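Local atomic coordinates of beta-N-acetylglucosaminidase-like protein Glycoside hydrolase family 20 (PDB entry 6YHH), a protein that probably removes terminal N-acetylglucosamine residues from chitin-derived oligosaccharides, acting as a beta-N-acetylhexosaminidase (chitobiase) of glycoside hydrolase family 20. Residues Y418-H423 / T468-E473; K523-F528 / T554-A559; P562-S567 / E661-E666. One frame throughout, in Å; residues are numbered along the deposited sequence.

Contact 1: residues Y418-H423 / T468-E473; sequences YPVASH and TAAIAE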
loop_
_atom_site.group_PDB
_atom_site.type_symbol
_atom_site.label_atom_id
_atom_site.label_comp_id
_atom_site.label_asym_id
_atom_site.label_seq_id
_atom_site.Cartn_x
_atom_site.Cartn_y
_atom_site.Cartn_z
ATOM N N TYR A 418 1.328 -21.826 -11.066
ATOM C CA TYR A 418 1.578 -23.268 -10.686
ATOM C C TYR A 418 1.715 -23.444 -9.184
ATOM O O TYR A 418 2.030 -22.535 -8.418
ATOM C CB TYR A 418 2.840 -23.742 -11.407
ATOM C CG TYR A 418 2.877 -23.677 -12.917
ATOM C CD1 TYR A 418 1.827 -24.069 -13.678
ATOM C CD2 TYR A 418 4.034 -23.292 -13.582
ATOM C CE1 TYR A 418 1.865 -24.082 -15.039
ATOM C CE2 TYR A 418 4.101 -23.297 -14.957
ATOM C CZ TYR A 418 3.026 -23.679 -15.688
ATOM O OH TYR A 418 3.081 -23.714 -17.084
ATOM N N PRO A 419 1.493 -24.694 -8.723
ATOM C CA PRO A 419 1.658 -24.974 -7.296
ATOM C C PRO A 419 3.078 -24.730 -6.806
ATOM O O PRO A 419 4.048 -24.936 -7.588
ATOM C CB PRO A 419 1.320 -26.470 -7.198
ATOM C CG PRO A 419 0.624 -26.793 -8.469
ATOM C CD PRO A 419 1.177 -25.864 -9.535
ATOM N N VAL A 420 3.194 -24.338 -5.538
ATOM C CA VAL A 420 4.481 -24.027 -4.937
ATOM C C VAL A 420 5.489 -25.181 -5.104
ATOM O O VAL A 420 6.659 -24.945 -5.324
ATOM C CB VAL A 420 4.384 -23.511 -3.519
ATOM C CG1 VAL A 420 3.913 -24.661 -2.551
ATOM C CG2 VAL A 420 5.668 -22.922 -3.022
ATOM N N ALA A 421 5.045 -26.434 -4.956
ATOM C CA ALA A 421 6.022 -27.525 -5.040
ATOM C C ALA A 421 6.709 -27.634 -6.375
ATOM O O ALA A 421 7.851 -28.020 -6.402
ATOM C CB ALA A 421 5.331 -28.839 -4.717
ATOM N N SER A 422 6.052 -27.236 -7.480
ATOM C CA SER A 422 6.733 -27.256 -8.773
ATOM C C SER A 422 7.926 -26.281 -8.779
ATOM O O SER A 422 8.958 -26.601 -9.364
ATOM C CB SER A 422 5.802 -26.906 -9.931
ATOM O OG SER A 422 5.462 -25.547 -9.839
ATOM N N HIS A 423 7.811 -25.142 -8.114
ATOM C CA HIS A 423 8.912 -24.223 -8.003
ATOM C C HIS A 423 9.988 -24.636 -6.961
ATOM O O HIS A 423 11.175 -24.492 -7.209
ATOM C CB HIS A 423 8.356 -22.794 -7.704
ATOM C CG HIS A 423 7.391 -22.344 -8.709
ATOM N ND1 HIS A 423 7.694 -22.278 -10.046
ATOM C CD2 HIS A 423 6.146 -21.828 -8.574
ATOM C CE1 HIS A 423 6.642 -21.819 -10.702
ATOM N NE2 HIS A 423 5.696 -21.549 -9.834
ATOM N N THR A 468 7.597 -17.183 -3.872
ATOM C CA THR A 468 8.971 -16.804 -4.081
ATOM C C THR A 468 9.857 -17.057 -2.835
ATOM O O THR A 468 11.057 -17.187 -2.954
ATOM C CB THR A 468 9.038 -15.376 -4.606
ATOM O OG1 THR A 468 8.267 -15.390 -5.837
ATOM C CG2 THR A 468 10.461 -14.934 -4.852
ATOM N N ALA A 469 9.215 -17.157 -1.670
ATOM C CA ALA A 469 9.954 -17.499 -0.421
ATOM C C ALA A 469 10.450 -18.919 -0.455
ATOM O O ALA A 469 11.575 -19.186 -0.032
ATOM C CB ALA A 469 9.169 -17.148 0.816
ATOM N N ALA A 470 9.658 -19.840 -1.037
ATOM C CA ALA A 470 10.111 -21.210 -1.263
ATOM C C ALA A 470 11.239 -21.273 -2.304
ATOM O O ALA A 470 12.190 -22.000 -2.150
ATOM C CB ALA A 470 8.936 -22.100 -1.620
ATOM N N ILE A 471 11.143 -20.439 -3.356
ATOM C CA ILE A 471 12.187 -20.334 -4.309
ATOM C C ILE A 471 13.466 -19.804 -3.642
ATOM O O ILE A 471 14.581 -20.337 -3.940
ATOM C CB ILE A 471 11.767 -19.484 -5.514
ATOM C CG1 ILE A 471 10.653 -20.215 -6.257
ATOM C CG2 ILE A 471 12.940 -19.162 -6.440
ATOM C CD1 ILE A 471 9.977 -19.363 -7.324
ATOM N N ALA A 472 13.345 -18.827 -2.757
ATOM C CA ALA A 472 14.487 -18.307 -2.030
ATOM C C ALA A 472 15.192 -19.437 -1.323
ATOM O O ALA A 472 16.424 -19.468 -1.261
ATOM C CB ALA A 472 14.103 -17.190 -1.076
ATOM N N GLU A 473 14.403 -20.326 -0.692
ATOM C CA GLU A 473 15.032 -21.467 0.005
ATOM C C GLU A 473 15.780 -22.391 -0.958
ATOM O O GLU A 473 16.964 -22.801 -0.720
ATOM C CB GLU A 473 14.030 -22.243 0.806
ATOM C CG GLU A 473 14.605 -23.557 1.349
ATOM C CD GLU A 473 13.864 -23.982 2.582
ATOM O OE1 GLU A 473 13.062 -24.940 2.526
ATOM O OE2 GLU A 473 13.978 -23.240 3.610
#

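Contact 2: residues K523-F528 / T554-A559; sequences KSVNEF and TLFADA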
loop_
_atom_site.group_PDB
_atom_site.type_symbol
_atom_site.label_atom_id
_atom_site.label_comp_id
_atom_site.label_asym_id
_atom_site.label_seq_id
_atom_site.Cartn_x
_atom_site.Cartn_y
_atom_site.Cartn_z
ATOM N N LYS A 523 -17.256 -13.423 4.582
ATOM C CA LYS A 523 -16.893 -14.750 5.074
ATOM C C LYS A 523 -17.067 -15.886 4.037
ATOM O O LYS A 523 -16.121 -16.662 3.831
ATOM C CB LYS A 523 -17.650 -15.092 6.328
ATOM C CG LYS A 523 -17.359 -16.500 6.906
ATOM C CD LYS A 523 -18.098 -16.681 8.245
ATOM C CE LYS A 523 -17.704 -17.892 9.086
ATOM N NZ LYS A 523 -18.339 -19.138 8.560
ATOM N N SER A 524 -18.230 -15.984 3.413
ATOM C CA SER A 524 -18.488 -17.091 2.487
ATOM C C SER A 524 -17.633 -17.016 1.236
ATOM O O SER A 524 -17.150 -18.038 0.732
ATOM C CB SER A 524 -19.955 -17.116 2.135
ATOM O OG SER A 524 -20.601 -17.463 3.335
ATOM N N VAL A 525 -17.410 -15.792 0.741
ATOM C CA VAL A 525 -16.555 -15.676 -0.458
ATOM C C VAL A 525 -15.094 -15.945 -0.147
ATOM O O VAL A 525 -14.398 -16.589 -0.910
ATOM C CB VAL A 525 -16.801 -14.344 -1.192
ATOM C CG1 VAL A 525 -16.385 -13.151 -0.441
ATOM C CG2 VAL A 525 -16.114 -14.385 -2.533
ATOM N N ASN A 526 -14.634 -15.520 1.021
ATOM C CA ASN A 526 -13.282 -15.872 1.470
ATOM C C ASN A 526 -13.114 -17.382 1.640
ATOM O O ASN A 526 -12.141 -17.980 1.169
ATOM C CB ASN A 526 -13.002 -15.135 2.767
ATOM C CG ASN A 526 -11.554 -15.287 3.200
ATOM O OD1 ASN A 526 -10.599 -14.970 2.469
ATOM N ND2 ASN A 526 -11.394 -15.861 4.404
ATOM N N GLU A 527 -14.096 -18.022 2.269
ATOM C CA GLU A 527 -14.004 -19.478 2.365
ATOM C C GLU A 527 -13.999 -20.155 1.036
ATOM O O GLU A 527 -13.328 -21.199 0.830
ATOM C CB GLU A 527 -15.141 -20.048 3.274
ATOM C CG GLU A 527 -15.016 -19.555 4.688
ATOM C CD GLU A 527 -16.224 -19.823 5.558
ATOM O OE1 GLU A 527 -17.347 -20.002 5.057
ATOM O OE2 GLU A 527 -16.019 -19.771 6.823
ATOM N N PHE A 528 -14.758 -19.640 0.080
ATOM C CA PHE A 528 -14.752 -20.246 -1.272
ATOM C C PHE A 528 -13.373 -20.029 -1.968
ATOM O O PHE A 528 -12.943 -20.914 -2.719
ATOM C CB PHE A 528 -15.878 -19.715 -2.151
ATOM C CG PHE A 528 -16.216 -20.637 -3.311
ATOM C CD1 PHE A 528 -16.558 -21.987 -3.075
ATOM C CD2 PHE A 528 -16.226 -20.200 -4.605
ATOM C CE1 PHE A 528 -16.765 -22.840 -4.150
ATOM C CE2 PHE A 528 -16.473 -21.041 -5.675
ATOM C CZ PHE A 528 -16.765 -22.378 -5.433
ATOM N N THR A 554 -10.000 -7.097 -10.438
ATOM C CA THR A 554 -10.680 -6.931 -9.144
ATOM C C THR A 554 -11.754 -7.991 -8.887
ATOM O O THR A 554 -12.708 -7.763 -8.115
ATOM C CB THR A 554 -11.327 -5.536 -9.148
ATOM O OG1 THR A 554 -12.169 -5.473 -10.283
ATOM C CG2 THR A 554 -10.290 -4.399 -9.192
ATOM N N LEU A 555 -11.596 -9.148 -9.512
ATOM C CA LEU A 555 -12.655 -10.138 -9.575
ATOM C C LEU A 555 -12.204 -11.393 -8.878
ATOM O O LEU A 555 -11.099 -11.472 -8.335
ATOM C CB LEU A 555 -13.037 -10.375 -11.022
ATOM C CG LEU A 555 -13.568 -9.168 -11.839
ATOM C CD1 LEU A 555 -14.046 -9.618 -13.229
ATOM C CD2 LEU A 555 -14.672 -8.446 -11.082
ATOM N N PHE A 556 -13.073 -12.430 -8.897
ATOM C CA PHE A 556 -12.751 -13.585 -8.058
ATOM C C PHE A 556 -11.422 -14.251 -8.330
ATOM O O PHE A 556 -10.712 -14.627 -7.387
ATOM C CB PHE A 556 -13.849 -14.613 -8.163
ATOM C CG PHE A 556 -13.792 -15.714 -7.104
ATOM C CD1 PHE A 556 -14.034 -15.446 -5.777
ATOM C CD2 PHE A 556 -13.481 -16.989 -7.494
ATOM C CE1 PHE A 556 -13.976 -16.484 -4.853
ATOM C CE2 PHE A 556 -13.391 -18.024 -6.590
ATOM C CZ PHE A 556 -13.659 -17.762 -5.270
ATOM N N ALA A 557 -11.027 -14.399 -9.576
ATOM C CA ALA A 557 -9.735 -15.024 -9.884
ATOM C C ALA A 557 -8.544 -14.276 -9.267
ATOM O O ALA A 557 -7.556 -14.891 -8.885
ATOM C CB ALA A 557 -9.528 -15.151 -11.374
ATOM N N ASP A 558 -8.707 -12.948 -9.142
ATOM C CA ASP A 558 -7.674 -12.087 -8.578
ATOM C C ASP A 558 -7.522 -12.229 -7.088
ATOM O O ASP A 558 -6.473 -11.927 -6.579
ATOM C CB ASP A 558 -7.966 -10.650 -8.992
ATOM C CG ASP A 558 -8.142 -10.578 -10.460
ATOM O OD1 ASP A 558 -7.137 -10.924 -11.167
ATOM O OD2 ASP A 558 -9.220 -10.225 -10.948
ATOM N N ALA A 559 -8.546 -12.755 -6.388
ATOM C CA ALA A 559 -8.480 -13.094 -4.972
ATOM C C ALA A 559 -8.030 -14.480 -4.673
ATOM O O ALA A 559 -7.653 -14.789 -3.542
ATOM C CB ALA A 559 -9.900 -12.896 -4.374
#

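Contact 3: residues P562-S567 / E661-E666; sequences PDAKDS and ELSVYE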
loop_
_atom_site.group_PDB
_atom_site.type_symbol
_atom_site.label_atom_id
_atom_site.label_comp_id
_atom_site.label_asym_id
_atom_site.label_seq_id
_atom_site.Cartn_x
_atom_site.Cartn_y
_atom_site.Cartn_z
ATOM N N PRO A 562 -2.722 -20.299 -5.971
ATOM C CA PRO A 562 -2.471 -21.762 -5.914
ATOM C C PRO A 562 -2.316 -22.256 -4.487
ATOM O O PRO A 562 -2.304 -21.469 -3.548
ATOM C CB PRO A 562 -1.126 -21.944 -6.637
ATOM C CG PRO A 562 -0.708 -20.572 -7.080
ATOM C CD PRO A 562 -1.562 -19.555 -6.466
ATOM N N ASP A 563 -2.328 -23.572 -4.338
ATOM C CA ASP A 563 -2.185 -24.228 -3.016
ATOM C C ASP A 563 -3.294 -23.744 -2.075
ATOM O O ASP A 563 -3.074 -23.370 -0.901
ATOM C CB ASP A 563 -0.774 -23.985 -2.447
ATOM C CG ASP A 563 0.309 -24.526 -3.354
ATOM O OD1 ASP A 563 0.436 -25.745 -3.437
ATOM O OD2 ASP A 563 0.965 -23.669 -4.051
ATOM N N ALA A 564 -4.523 -23.724 -2.590
ATOM C CA ALA A 564 -5.635 -23.224 -1.771
ATOM C C ALA A 564 -5.725 -24.003 -0.445
ATOM O O ALA A 564 -5.732 -25.240 -0.469
ATOM C CB ALA A 564 -6.919 -23.431 -2.575
ATOM N N LYS A 565 -5.849 -23.301 0.687
ATOM C CA LYS A 565 -5.558 -24.004 1.967
ATOM C C LYS A 565 -6.547 -25.073 2.283
ATOM O O LYS A 565 -6.172 -26.120 2.817
ATOM C CB LYS A 565 -5.400 -23.053 3.102
ATOM C CG LYS A 565 -6.522 -22.298 3.597
ATOM C CD LYS A 565 -6.129 -21.387 4.821
ATOM N N ASP A 566 -7.830 -24.843 1.980
ATOM C CA ASP A 566 -8.802 -25.910 2.360
ATOM C C ASP A 566 -8.734 -27.103 1.427
ATOM O O ASP A 566 -8.984 -28.211 1.819
ATOM C CB ASP A 566 -10.217 -25.375 2.416
ATOM C CG ASP A 566 -10.501 -24.574 3.638
ATOM O OD1 ASP A 566 -9.620 -24.374 4.573
ATOM O OD2 ASP A 566 -11.683 -24.086 3.760
ATOM N N SER A 567 -8.385 -26.866 0.136
ATOM C CA SER A 567 -8.108 -27.959 -0.789
ATOM C C SER A 567 -6.999 -28.848 -0.239
ATOM O O SER A 567 -7.123 -30.063 -0.271
ATOM C CB SER A 567 -7.708 -27.477 -2.159
ATOM O OG SER A 567 -8.815 -26.715 -2.694
ATOM N N GLU A 661 -10.467 -22.742 -10.936
ATOM C CA GLU A 661 -10.777 -24.133 -10.837
ATOM C C GLU A 661 -10.904 -24.547 -9.394
ATOM O O GLU A 661 -10.319 -23.987 -8.484
ATOM C CB GLU A 661 -9.699 -24.942 -11.527
ATOM C CG GLU A 661 -8.320 -24.915 -10.892
ATOM C CD GLU A 661 -7.211 -25.467 -11.738
ATOM O OE1 GLU A 661 -7.397 -25.568 -12.962
ATOM O OE2 GLU A 661 -6.105 -25.757 -11.195
ATOM N N LEU A 662 -11.728 -25.573 -9.184
ATOM C CA LEU A 662 -11.830 -26.224 -7.883
ATOM C C LEU A 662 -10.709 -27.237 -7.659
ATOM O O LEU A 662 -10.591 -28.209 -8.397
ATOM C CB LEU A 662 -13.194 -26.965 -7.728
ATOM C CG LEU A 662 -14.441 -26.117 -7.533
ATOM C CD1 LEU A 662 -15.709 -26.965 -7.782
ATOM C CD2 LEU A 662 -14.444 -25.453 -6.177
ATOM N N SER A 663 -9.834 -26.971 -6.707
ATOM C CA SER A 663 -8.648 -27.793 -6.548
ATOM C C SER A 663 -8.849 -28.911 -5.542
ATOM O O SER A 663 -7.923 -29.538 -5.105
ATOM C CB SER A 663 -7.442 -26.909 -6.207
ATOM O OG SER A 663 -7.676 -26.146 -5.031
ATOM N N VAL A 664 -10.107 -29.164 -5.247
ATOM C CA VAL A 664 -10.564 -30.385 -4.543
ATOM C C VAL A 664 -11.073 -31.445 -5.495
ATOM O O VAL A 664 -11.392 -32.567 -5.070
ATOM C CB VAL A 664 -11.668 -30.022 -3.513
ATOM C CG1 VAL A 664 -11.149 -29.141 -2.389
ATOM C CG2 VAL A 664 -12.878 -29.380 -4.151
ATOM N N TYR A 665 -11.193 -31.156 -6.791
ATOM C CA TYR A 665 -11.696 -32.115 -7.728
ATOM C C TYR A 665 -11.007 -33.488 -7.731
ATOM O O TYR A 665 -11.713 -34.566 -7.640
ATOM C CB TYR A 665 -11.714 -31.552 -9.160
ATOM C CG TYR A 665 -11.891 -32.625 -10.153
ATOM C CD1 TYR A 665 -13.144 -33.206 -10.328
ATOM C CD2 TYR A 665 -10.809 -33.084 -10.891
ATOM C CE1 TYR A 665 -13.305 -34.228 -11.233
ATOM C CE2 TYR A 665 -10.958 -34.080 -11.826
ATOM C CZ TYR A 665 -12.210 -34.636 -11.997
ATOM O OH TYR A 665 -12.388 -35.684 -12.934
ATOM N N GLU A 666 -9.670 -33.475 -7.750
ATOM C CA GLU A 666 -8.929 -34.771 -7.800
ATOM C C GLU A 666 -9.274 -35.674 -6.603
ATOM O O GLU A 666 -9.479 -36.864 -6.793
ATOM C CB GLU A 666 -7.447 -34.595 -7.918
ATOM C CG GLU A 666 -7.027 -33.968 -9.258
ATOM C CD GLU A 666 -7.293 -34.842 -10.513
ATOM O OE1 GLU A 666 -7.510 -36.096 -10.435
ATOM O OE2 GLU A 666 -7.306 -34.262 -11.635
#

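Contact 1: residues Y418-H423 / T468-E473
Pro-419 O, the carbonyl just ahead of Val-420, is gripped once and conditionally twice at the start of the short helix whose Val-420 and His-423 face Ala-470 and Ile-471. It accepts from the backbone, with Ser-422 N to Pro-419 O at 3.1 Å. In one of two deposited conformers the Ser-422 hydroxyl also reaches it, Ser-422 OG to Pro-419 O at 2.7 Å and nearly in line with the C=O bond (161° at the oxygen), so this second grip is conditional. The setting is the family 20 catalytic domain, a TIM-barrel fold, in which helix 420-424 follows strand 406-408 and helix 467-476 comes later in the chain than strand 443-450, after the short helix 460-464. Between these helices the contact is entirely apolar and buried, with no hydrogen bond bridging them.

Two pairs of residues carry it. Val-420 CG2 meets Ala-470 CB at 3.6 Å; chi1 of 69° sets CG1 between the backbone N and the carbonyl carbon, which leaves CG2 anti to N and facing the alanine. Met-487 of helix 484-497 packs on both residues. At the second pair His-423 and Ile-471 cross at a slant. In the isoleucine, chi2 of 170° carries CD1 on past CG1, so both lie beside the histidine's methylene. The methyl only grazes the imidazole, whose ND1 is hydrogen-bonded to Gly-411 O. Ile-471 CG1 lies 3.7 Å from His-423 CB, and the terminal methyl CD1 follows at 3.8 Å from that same His-423 CB.

Contact 2: residues K523-F528 / T554-A559
Both phenylalanines turn their rings opposite the backbone N, at chi1 -159° for Phe-528 and -167° for Phe-556, and Val-525 places CG2 on the corresponding branch. These settings send the Phe-556 ring out from the single loose turn 556-559 onto helix 523-529, where it is received by residues one turn apart. On one side Val-525 CG2 comes in at the ring's edge, close to its plane, 3.8 Å from Phe-556 CE1. The carbonyl of the same valine sits at that rim too, Val-525 O lying in the ring plane 4.0 Å from Phe-556 CE1. Farther round, Phe-556 CZ reaches Phe-528 CD2 at 3.6 Å. The two phenylalanine side chains run nearly perpendicular to each other, yet their ring planes are tilted by just 27°. With the centroids of Phe-528 and Phe-556 5.8 Å apart, the offset is so large that little of one ring lies over the other, and the pair touches through neighbouring carbons instead of stacked faces.

Other helices enclose the site: Leu-513 of helix 507-517 and Leu-603 of helix 583-607 pack on Val-525, while Val-599, Leu-619 and Leu-623 pack on Phe-528. Behind Phe-556, the turn is tied by Leu-555 N donating to the anti lone pair of Asp-558 OD2 at 3.0 Å, and Asp-558 OD1 forms a salt bridge with Arg-540. An alanine at Phe-556 is likely to open a gap between the two helices and leave Val-525 CG2 and Phe-528 CD2 without their aromatic partner. No hydrogen bond or charge pair joins the two segments, so what holds them is probably the burial of apolar carbon and van der Waals contact.

Contact 3: residues P562-S567 / E661-E666
Ser-567 OG donates to Ser-663 OG at 2.7 Å, and the two serines reach each other from different first torsions. In Ser-567 the hydroxyl lies beside the backbone N, opposite the carbonyl carbon (chi1 -61°), on a residue whose CB already points at the other segment. Ser-663 instead tucks its hydroxyl between N and carbonyl carbon (chi1 57°), turning the oxygen back toward helix 565-579. The approach is close: Ser-567 CB stands 3.2 Å from Ser-663 OG. Ala-564, at the N-cap position, adds its methyl, with Ala-564 CB 3.7 Å from Ser-663 OG. Val-664, its CG1 opposite the carbonyl carbon, packs against the same Ser-567, with Val-664 CG1 3.4 Å from Ser-567 OG.

Ser-663 OG is also hydrogen-bonded to Glu-533 OE2, which accepts from Ala-564 N as well, so a single carboxylate oxygen ties both segments to strand 532-534. The arrangement is a helix N-terminus docked, through a serine-to-serine-to-glutamate hydrogen-bond chain, on the end of the two-stranded antiparallel sheet formed by 532-534 and 660-662.

In the fold
Along the chain the contacts come in series; in space contact 3 touches both others. Contact 1 belongs to the barrel domain; contact 3 adjoins it, their centres about 17 Å apart, through Asp-563: Val-420 N lies 2.8 Å from Asp-563 OD2, a probable hydrogen bond, while Asp-563 OD1 forms a salt bridge with Arg-488. Contact 2 is about 13 Å from contact 3, centre to centre, and meets it where Phe-528 CZ packs 3.9 Å from Leu-662 CD2. Contacts 1 and 2 do not touch: their nearest atoms are about 11 Å apart, whereas contact 3 touches each of them. All three lie away from Glu-317, the predicted proton donor.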